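Local coordinates for septation protein imp2 (Schizosaccharomyces pombe, PDB 5C1F) that binds membrane phospholipids through its F-BAR domain, links cytoskeletal proteins to the membrane, is required for normal septation and takes part in medial-ring disassembly, at residues Y11-N16 / R199-W204; Q134-A139 / Q187-A192. All coordinates share one frame; numbering follows the deposited sequence.

How the interactions relate
Both interactions lie in the F-BAR domain and share helix 162-252, with the end of 187-192 (interaction 2) about two helical turns before the start of 199-204 (interaction 1). Their centres are 20 Å apart and their nearest atoms about 5 Å, so they are close neighbours that do not touch. Along the chain, interaction 2 is nested within the loop closed by interaction 1. The first ties the N-terminal loop to the helix through a Trp13-Trp204 stack and a hydrogen bond from Trp204 to Phe12 O; the second packs helix 69-155 against it through alanine, leucine and valine side chains. Both also meet the second subunit. Interaction 2 lies farther out, about 49 Å from the chain's centre against 32 Å for interaction 1.

Interaction 1: Y11-N16 / R199-W204; sequences YFWGAN and RWTNEW
Trp204 approaches Trp13 edge-on, its five-membered ring directed at the face of the six-membered ring of Trp13 in a T-shaped stack. The two centroids are 4.8 Å apart and the planes stand at 76°. CD1 of Trp204 does the touching, lying over that face near its rim, with Trp13 CZ3 closest at 3.6 Å. The same indole edge carries the one hydrogen bond across the contact: NE1 of Trp204 gives its N-H to the carbonyl O of Phe12 at 2.9 Å, with an N-H...O angle of 160°. The acceptor lies close to the indole plane, while the donor is tilted out of the carbonyl plane of Phe12. Stack and bond together limit how far the Trp204 ring can turn. With CG anti to the backbone N (chi1 180°), Trp204 reaches out from its helix to the loop. Trp13 in turn ends against that helix: its CH2 meets the backbone O of Thr201 at 3.6 Å, in the ring plane, and CG2 of Thr201 at 4.0 Å. Its NE1 is hydrogen-bonded to Ser9 O in the preceding helix 8-11. Trp200, one turn before Trp204, sets its CZ2 over a face of the Trp204 ring, toward the rim, and brings NE1 to 4.0 Å from Trp13 CZ3. In the F-BAR bundle, this loop between helices 8-11 and 18-59 is thus fastened to helix 162-252, with Leu23 of helix 18-59 touching Phe12 and Trp204. Trp200 packs on Ile122 and Val125 of helix 69-155, and OG1 of Thr269 of the second subunit is hydrogen-bonded to Trp13 O.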
loop_
_atom_site.group_PDB
_atom_site.type_symbol
_atom_site.label_atom_id
_atom_site.label_comp_id
_atom_site.label_asym_id
_atom_site.label_seq_id
_atom_site.Cartn_x
_atom_site.Cartn_y
_atom_site.Cartn_z
ATOM N N TYR A 11 19.578 -29.827 -32.668
ATOM C CA TYR A 11 19.904 -30.371 -31.357
ATOM C C TYR A 11 18.728 -31.041 -30.656
ATOM O O TYR A 11 18.790 -31.303 -29.454
ATOM C CB TYR A 11 20.480 -29.264 -30.467
ATOM C CG TYR A 11 21.892 -28.870 -30.845
ATOM C CD1 TYR A 11 22.132 -27.985 -31.889
ATOM C CD2 TYR A 11 22.985 -29.389 -30.163
ATOM C CE1 TYR A 11 23.421 -27.628 -32.243
ATOM C CE2 TYR A 11 24.278 -29.035 -30.509
ATOM C CZ TYR A 11 24.489 -28.154 -31.550
ATOM O OH TYR A 11 25.772 -27.796 -31.901
ATOM N N PHE A 12 17.666 -31.336 -31.398
ATOM C CA PHE A 12 16.534 -32.035 -30.802
ATOM C C PHE A 12 16.057 -33.189 -31.665
ATOM O O PHE A 12 14.899 -33.243 -32.078
ATOM C CB PHE A 12 15.393 -31.061 -30.523
ATOM C CG PHE A 12 15.610 -30.238 -29.291
ATOM C CD1 PHE A 12 15.327 -30.760 -28.038
ATOM C CD2 PHE A 12 16.126 -28.958 -29.378
ATOM C CE1 PHE A 12 15.539 -30.012 -26.896
ATOM C CE2 PHE A 12 16.339 -28.203 -28.238
ATOM C CZ PHE A 12 16.045 -28.732 -26.995
ATOM N N TRP A 13 16.969 -34.120 -31.920
ATOM C CA TRP A 13 16.644 -35.338 -32.642
ATOM C C TRP A 13 16.734 -36.531 -31.697
ATOM O O TRP A 13 16.085 -36.548 -30.650
ATOM C CB TRP A 13 17.572 -35.511 -33.846
ATOM C CG TRP A 13 17.420 -34.410 -34.852
ATOM C CD1 TRP A 13 18.146 -33.258 -34.924
ATOM C CD2 TRP A 13 16.465 -34.349 -35.918
ATOM N NE1 TRP A 13 17.710 -32.487 -35.975
ATOM C CE2 TRP A 13 16.678 -33.134 -36.600
ATOM C CE3 TRP A 13 15.455 -35.206 -36.366
ATOM C CZ2 TRP A 13 15.917 -32.755 -37.703
ATOM C CZ3 TRP A 13 14.701 -34.828 -37.461
ATOM C CH2 TRP A 13 14.935 -33.613 -38.118
ATOM N N GLY A 14 17.544 -37.520 -32.059
ATOM C CA GLY A 14 17.660 -38.730 -31.266
ATOM C C GLY A 14 17.109 -39.924 -32.016
ATOM O O GLY A 14 16.246 -39.774 -32.881
ATOM N N ALA A 15 17.601 -41.112 -31.678
ATOM C CA ALA A 15 17.263 -42.323 -32.423
ATOM C C ALA A 15 15.809 -42.754 -32.232
ATOM O O ALA A 15 15.297 -43.569 -32.998
ATOM C CB ALA A 15 18.201 -43.456 -32.028
ATOM N N ASN A 16 15.147 -42.213 -31.214
ATOM C CA ASN A 16 13.750 -42.554 -30.955
ATOM C C ASN A 16 12.852 -41.324 -30.865
ATOM O O ASN A 16 11.853 -41.331 -30.144
ATOM C CB ASN A 16 13.632 -43.371 -29.667
ATOM C CG ASN A 16 14.439 -44.654 -29.716
ATOM O OD1 ASN A 16 13.998 -45.659 -30.277
ATOM N ND2 ASN A 16 15.626 -44.630 -29.119
ATOM N N ARG A 199 10.006 -36.524 -45.403
ATOM C CA ARG A 199 8.996 -35.533 -45.060
ATOM C C ARG A 199 9.066 -35.187 -43.578
ATOM O O ARG A 199 8.868 -34.035 -43.189
ATOM C CB ARG A 199 7.597 -36.034 -45.424
ATOM C CG ARG A 199 7.350 -36.137 -46.922
ATOM C CD ARG A 199 5.872 -36.312 -47.231
ATOM N NE ARG A 199 5.309 -37.487 -46.574
ATOM C CZ ARG A 199 5.193 -38.680 -47.147
ATOM N NH1 ARG A 199 5.598 -38.862 -48.397
ATOM N NH2 ARG A 199 4.669 -39.694 -46.471
ATOM N N TRP A 200 9.360 -36.191 -42.757
ATOM C CA TRP A 200 9.469 -35.998 -41.316
ATOM C C TRP A 200 10.623 -35.072 -40.943
ATOM O O TRP A 200 10.470 -34.186 -40.105
ATOM C CB TRP A 200 9.642 -37.342 -40.610
ATOM C CG TRP A 200 10.132 -37.192 -39.208
ATOM C CD1 TRP A 200 11.377 -37.490 -38.738
ATOM C CD2 TRP A 200 9.394 -36.676 -38.095
ATOM N NE1 TRP A 200 11.456 -37.203 -37.397
ATOM C CE2 TRP A 200 10.252 -36.702 -36.979
ATOM C CE3 TRP A 200 8.089 -36.201 -37.934
ATOM C CZ2 TRP A 200 9.846 -36.272 -35.717
ATOM C CZ3 TRP A 200 7.690 -35.774 -36.682
ATOM C CH2 TRP A 200 8.565 -35.813 -35.590
ATOM N N THR A 201 11.776 -35.294 -41.566
ATOM C CA THR A 201 12.965 -34.486 -41.318
ATOM C C THR A 201 12.708 -33.010 -41.614
ATOM O O THR A 201 13.097 -32.136 -40.837
ATOM C CB THR A 201 14.160 -34.978 -42.162
ATOM O OG1 THR A 201 14.563 -36.278 -41.711
ATOM C CG2 THR A 201 15.338 -34.023 -42.045
ATOM N N ASN A 202 12.039 -32.740 -42.729
ATOM C CA ASN A 202 11.724 -31.368 -43.114
ATOM C C ASN A 202 10.687 -30.723 -42.205
ATOM O O ASN A 202 10.791 -29.545 -41.868
ATOM C CB ASN A 202 11.234 -31.321 -44.561
ATOM C CG ASN A 202 12.366 -31.145 -45.553
ATOM O OD1 ASN A 202 13.339 -30.442 -45.280
ATOM N ND2 ASN A 202 12.244 -31.783 -46.711
ATOM N N GLU A 203 9.685 -31.502 -41.811
ATOM C CA GLU A 203 8.575 -30.978 -41.027
ATOM C C GLU A 203 8.991 -30.708 -39.585
ATOM O O GLU A 203 8.596 -29.703 -38.997
ATOM C CB GLU A 203 7.394 -31.948 -41.064
ATOM C CG GLU A 203 6.049 -31.263 -41.200
ATOM C CD GLU A 203 5.955 -30.418 -42.456
ATOM O OE1 GLU A 203 6.285 -30.930 -43.547
ATOM O OE2 GLU A 203 5.562 -29.236 -42.349
ATOM N N TRP A 204 9.792 -31.606 -39.021
ATOM C CA TRP A 204 10.266 -31.433 -37.656
ATOM C C TRP A 204 11.244 -30.272 -37.579
ATOM O O TRP A 204 11.303 -29.569 -36.570
ATOM C CB TRP A 204 10.918 -32.713 -37.130
ATOM C CG TRP A 204 11.424 -32.581 -35.725
ATOM C CD1 TRP A 204 12.711 -32.735 -35.299
ATOM C CD2 TRP A 204 10.655 -32.252 -34.560
ATOM N NE1 TRP A 204 12.789 -32.534 -33.943
ATOM C CE2 TRP A 204 11.539 -32.237 -33.465
ATOM C CE3 TRP A 204 9.302 -31.977 -34.337
ATOM C CZ2 TRP A 204 11.118 -31.951 -32.168
ATOM C CZ3 TRP A 204 8.885 -31.695 -33.048
ATOM C CH2 TRP A 204 9.789 -31.683 -31.981
#

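Interaction 2: Q134-A139 / Q187-A192; sequences QALVKA and QSAVAA
The carbonyl O of Ala135 accepts the backbone N-H of Ala139 at 3.0 Å, an ordinary helix bond, and meets the methyl of Ala189 from the facing helix at 4.1 Å. No hydrogen bond crosses between residues 134-139 and 187-192; the contact is made by aliphatic groups and backbone. Ala189 is at its middle. Its CB points at the other helix and lies 3.7 Å from Leu136 CA, so it rests directly on the main chain. The methyl of Ala139 meets it head-on, CB to CB at 3.9 Å, and CD1 of Leu136 comes in from another direction. With alanines facing each other here, the backbones draw near: the CA atoms of Leu136 and Ala189 are 4.9 Å apart, and the axes of the two segments approach to 8.6 Å. They run almost antiparallel, at 159°. This is the long helical bundle of an F-BAR domain, in which helices 69-155 and 162-252 pass each other in opposite directions and are built into an elongated dimer. Leu136 supplies the longer reach. Its CG stands anti to the backbone N (chi1 175°), and although its CB starts out across the line to the partner helix, the branch ending in CD1 turns in toward it. That methyl lies 3.6 Å from the backbone N of Val190 and 3.7 Å from Val190 CG2, the two side chains crossing at a slant. CG2 is the valine branch beside its own backbone N. Leu136 also touches Tyr186 and Val193 of helix 162-252, and Pro277 of the second subunit packs on both Leu136 and Val190.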
loop_
_atom_site.group_PDB
_atom_site.type_symbol
_atom_site.label_atom_id
_atom_site.label_comp_id
_atom_site.label_asym_id
_atom_site.label_seq_id
_atom_site.Cartn_x
_atom_site.Cartn_y
_atom_site.Cartn_z
ATOM N N GLN A 134 5.909 -49.442 -39.245
ATOM C CA GLN A 134 5.241 -50.686 -38.872
ATOM C C GLN A 134 4.999 -51.551 -40.102
ATOM O O GLN A 134 5.227 -52.759 -40.074
ATOM C CB GLN A 134 3.914 -50.405 -38.166
ATOM C CG GLN A 134 4.056 -49.773 -36.795
ATOM C CD GLN A 134 2.727 -49.314 -36.229
ATOM O OE1 GLN A 134 2.454 -48.116 -36.152
ATOM N NE2 GLN A 134 1.892 -50.266 -35.827
ATOM N N ALA A 135 4.534 -50.922 -41.178
ATOM C CA ALA A 135 4.266 -51.625 -42.427
ATOM C C ALA A 135 5.548 -52.196 -43.009
ATOM O O ALA A 135 5.541 -53.258 -43.633
ATOM C CB ALA A 135 3.596 -50.697 -43.428
ATOM N N LEU A 136 6.651 -51.486 -42.801
ATOM C CA LEU A 136 7.947 -51.943 -43.283
ATOM C C LEU A 136 8.398 -53.197 -42.544
ATOM O O LEU A 136 8.870 -54.151 -43.159
ATOM C CB LEU A 136 8.994 -50.842 -43.132
ATOM C CG LEU A 136 10.421 -51.247 -43.498
ATOM C CD1 LEU A 136 10.466 -51.808 -44.904
ATOM C CD2 LEU A 136 11.348 -50.058 -43.373
ATOM N N VAL A 137 8.249 -53.185 -41.223
ATOM C CA VAL A 137 8.625 -54.322 -40.394
ATOM C C VAL A 137 7.758 -55.538 -40.720
ATOM O O VAL A 137 8.258 -56.655 -40.845
ATOM C CB VAL A 137 8.513 -53.978 -38.894
ATOM C CG1 VAL A 137 8.699 -55.220 -38.038
ATOM C CG2 VAL A 137 9.535 -52.914 -38.525
ATOM N N LYS A 138 6.459 -55.306 -40.876
ATOM C CA LYS A 138 5.527 -56.364 -41.238
ATOM C C LYS A 138 5.864 -56.972 -42.600
ATOM O O LYS A 138 5.750 -58.186 -42.791
ATOM C CB LYS A 138 4.091 -55.830 -41.244
ATOM C CG LYS A 138 3.038 -56.882 -41.543
ATOM C CD LYS A 138 1.641 -56.281 -41.564
ATOM C CE LYS A 138 0.592 -57.333 -41.900
ATOM N NZ LYS A 138 -0.785 -56.764 -41.906
ATOM N N ALA A 139 6.280 -56.129 -43.541
ATOM C CA ALA A 139 6.621 -56.588 -44.886
ATOM C C ALA A 139 7.982 -57.271 -44.901
ATOM O O ALA A 139 8.177 -58.274 -45.586
ATOM C CB ALA A 139 6.600 -55.427 -45.866
ATOM N N GLN A 187 9.966 -54.041 -50.834
ATOM C CA GLN A 187 10.672 -52.919 -51.446
ATOM C C GLN A 187 9.776 -51.686 -51.546
ATOM O O GLN A 187 10.255 -50.555 -51.464
ATOM C CB GLN A 187 11.197 -53.301 -52.830
ATOM C CG GLN A 187 12.309 -52.392 -53.333
ATOM C CD GLN A 187 13.525 -53.170 -53.797
ATOM O OE1 GLN A 187 13.423 -54.342 -54.163
ATOM N NE2 GLN A 187 14.685 -52.525 -53.774
ATOM N N SER A 188 8.479 -51.910 -51.728
ATOM C CA SER A 188 7.516 -50.816 -51.719
ATOM C C SER A 188 7.470 -50.187 -50.336
ATOM O O SER A 188 7.387 -48.966 -50.200
ATOM C CB SER A 188 6.126 -51.305 -52.124
ATOM O OG SER A 188 6.121 -51.775 -53.460
ATOM N N ALA A 189 7.532 -51.034 -49.312
ATOM C CA ALA A 189 7.509 -50.578 -47.928
ATOM C C ALA A 189 8.758 -49.768 -47.614
ATOM O O ALA A 189 8.688 -48.757 -46.920
ATOM C CB ALA A 189 7.382 -51.756 -46.976
ATOM N N VAL A 190 9.898 -50.218 -48.129
ATOM C CA VAL A 190 11.150 -49.482 -47.988
ATOM C C VAL A 190 11.041 -48.098 -48.634
ATOM O O VAL A 190 11.443 -47.095 -48.045
ATOM C CB VAL A 190 12.333 -50.253 -48.615
ATOM C CG1 VAL A 190 13.597 -49.406 -48.602
ATOM C CG2 VAL A 190 12.557 -51.568 -47.887
ATOM N N ALA A 191 10.482 -48.052 -49.839
ATOM C CA ALA A 191 10.338 -46.796 -50.565
ATOM C C ALA A 191 9.426 -45.820 -49.823
ATOM O O ALA A 191 9.746 -44.638 -49.687
ATOM C CB ALA A 191 9.805 -47.053 -51.967
ATOM N N ALA A 192 8.294 -46.325 -49.341
ATOM C CA ALA A 192 7.306 -45.489 -48.667
ATOM C C ALA A 192 7.824 -44.931 -47.338
ATOM O O ALA A 192 7.536 -43.788 -46.984
ATOM C CB ALA A 192 6.023 -46.274 -48.447
#